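Local coordinates for UDP-N-acetylglucosamine 3-dehydrogenase (Acidithiobacillus ferrooxidans, PDB 7BVJ), which oxidises the glucosamine 3-hydroxyl of UDP-N-acetylglucosamine to a ketone with NAD+ as acceptor, a step in making the diamino sugar of lipid A, at residues G7-G12 against A56-V61. Numbering follows the deposited sequence.
Sequences GVIGVG and ALLAEV. With NAD (nicotinamide-adenine-dinucleotide), chain E.
Leu57, from helix 54-59, lays its isobutyl group against strand 5-9 and meets it with both methyls. From CB the chain runs out to CG, anti to the backbone N (chi1 -176°), which sets the fork of methyls against the strand. There CD1 touches the backbone at the carbonyl oxygen Val8 O, 3.5 Å away, while CD2 sits 4.1 Å from CG1 of Ile9. Ile9 answers with two branches that serve different neighbours. Its CG1 arm heads for the helix, ending with CD1 at 4.3 Å from Leu58 CD2; its CG2 methyl turns to the cofactor and lies 4.0 Å from adenine atom C2A of NAD. At Gly7, midway along the strand, where no side chain intervenes, Val61 moves in close, its CG1 3.7 Å from Gly7 N. The contact is buried and made through methyl groups, on side chains and on the backbone alike, and Val64 of the adjacent strand 63-66 touches Ile9, Leu57 and Leu58. Beyond Ile9, Gly10 CA approaches NAD N3A at 3.7 Å, and the amide of Val11 is hydrogen-bonded to Asp33. The glycine-rich GxGxxG turn that follows strand 5-9 and lies against NAD, in a parallel sheet with helices packed on it, is the mark of the NAD-binding Rossmann fold.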
# COMPACT_ATOMS: atom_id res chain seq x y z
N GLY A 7 -7.70 -14.63 -11.03
CA GLY A 7 -8.76 -14.79 -10.06
C GLY A 7 -8.55 -13.89 -8.86
O GLY A 7 -7.49 -13.29 -8.66
N VAL A 8 -9.60 -13.78 -8.05
CA VAL A 8 -9.55 -13.04 -6.79
C VAL A 8 -10.07 -13.95 -5.69
O VAL A 8 -11.14 -14.56 -5.82
CB VAL A 8 -10.34 -11.72 -6.83
CG1 VAL A 8 -10.23 -10.99 -5.50
CG2 VAL A 8 -9.83 -10.81 -7.96
N ILE A 9 -9.30 -14.05 -4.61
CA ILE A 9 -9.67 -14.79 -3.41
C ILE A 9 -10.03 -13.75 -2.36
O ILE A 9 -9.15 -13.03 -1.88
CB ILE A 9 -8.53 -15.69 -2.94
CG1 ILE A 9 -8.18 -16.71 -4.03
CG2 ILE A 9 -8.87 -16.30 -1.56
CD1 ILE A 9 -6.88 -17.46 -3.79
N GLY A 10 -11.32 -13.64 -2.05
CA GLY A 10 -11.79 -12.62 -1.14
C GLY A 10 -12.35 -11.43 -1.90
O GLY A 10 -11.58 -10.59 -2.35
N VAL A 11 -13.67 -11.36 -2.03
CA VAL A 11 -14.31 -10.33 -2.85
C VAL A 11 -15.26 -9.47 -2.03
O VAL A 11 -16.34 -9.10 -2.50
CB VAL A 11 -15.01 -10.94 -4.07
CG1 VAL A 11 -13.98 -11.20 -5.16
CG2 VAL A 11 -15.76 -12.21 -3.68
N GLY A 12 -14.87 -9.12 -0.81
CA GLY A 12 -15.57 -8.06 -0.12
C GLY A 12 -15.39 -6.71 -0.79
O GLY A 12 -15.25 -6.64 -2.02
N ALA A 56 -10.42 -24.99 -6.41
CA ALA A 56 -10.93 -25.05 -7.78
C ALA A 56 -10.69 -23.75 -8.52
O ALA A 56 -10.47 -23.75 -9.74
CB ALA A 56 -12.42 -25.39 -7.77
N LEU A 57 -10.74 -22.62 -7.80
CA LEU A 57 -10.22 -21.38 -8.36
C LEU A 57 -8.77 -21.56 -8.80
O LEU A 57 -8.42 -21.30 -9.94
CB LEU A 57 -10.35 -20.24 -7.34
CG LEU A 57 -9.92 -18.84 -7.84
CD1 LEU A 57 -10.74 -17.75 -7.14
CD2 LEU A 57 -8.46 -18.61 -7.62
N LEU A 58 -7.91 -22.00 -7.87
CA LEU A 58 -6.49 -22.05 -8.18
C LEU A 58 -6.20 -22.98 -9.36
O LEU A 58 -5.27 -22.73 -10.13
CB LEU A 58 -5.71 -22.46 -6.93
CG LEU A 58 -5.67 -21.34 -5.88
CD1 LEU A 58 -5.27 -21.86 -4.52
CD2 LEU A 58 -4.72 -20.20 -6.33
N ALA A 59 -7.00 -24.04 -9.53
CA ALA A 59 -6.79 -24.94 -10.67
C ALA A 59 -6.99 -24.25 -12.02
O ALA A 59 -6.44 -24.71 -13.02
CB ALA A 59 -7.73 -26.16 -10.58
N GLU A 60 -7.76 -23.16 -12.07
CA GLU A 60 -8.14 -22.52 -13.32
C GLU A 60 -7.41 -21.19 -13.59
O GLU A 60 -7.80 -20.47 -14.52
CB GLU A 60 -9.65 -22.27 -13.36
CG GLU A 60 -10.53 -23.52 -13.20
CD GLU A 60 -11.00 -24.13 -14.52
OE1 GLU A 60 -10.54 -23.68 -15.60
OE2 GLU A 60 -11.83 -25.06 -14.48
N VAL A 61 -6.39 -20.82 -12.81
CA VAL A 61 -5.74 -19.51 -12.99
C VAL A 61 -4.23 -19.61 -12.90
O VAL A 61 -3.67 -20.56 -12.36
CB VAL A 61 -6.19 -18.46 -11.95
CG1 VAL A 61 -7.68 -18.23 -11.98
CG2 VAL A 61 -5.70 -18.87 -10.56
PA NAD E . -13.98 -6.96 3.81
O1A NAD E . -14.14 -7.87 4.97
O2A NAD E . -15.00 -6.07 3.13
O5B NAD E . -13.69 -8.15 2.56
C5B NAD E . -13.26 -9.32 3.20
C4B NAD E . -13.68 -10.53 2.37
O4B NAD E . -12.85 -11.63 2.67
C3B NAD E . -15.10 -10.89 2.81
O3B NAD E . -15.80 -10.98 1.62
C2B NAD E . -14.93 -12.26 3.50
O2B NAD E . -16.04 -13.12 3.24
C1B NAD E . -13.71 -12.77 2.74
N9A NAD E . -12.94 -13.78 3.45
C8A NAD E . -12.59 -13.87 4.79
N7A NAD E . -11.83 -14.93 5.05
C5A NAD E . -11.66 -15.56 3.84
C6A NAD E . -10.96 -16.73 3.47
N6A NAD E . -10.28 -17.46 4.42
N1A NAD E . -10.96 -17.14 2.16
C2A NAD E . -11.67 -16.36 1.28
N3A NAD E . -12.37 -15.22 1.49
C4A NAD E . -12.35 -14.86 2.81
O3 NAD E . -12.73 -5.93 3.89
PN NAD E . -12.14 -5.26 2.56
O1N NAD E . -12.27 -5.91 1.20
O2N NAD E . -12.23 -3.83 2.95
O5D NAD E . -10.37 -5.41 2.75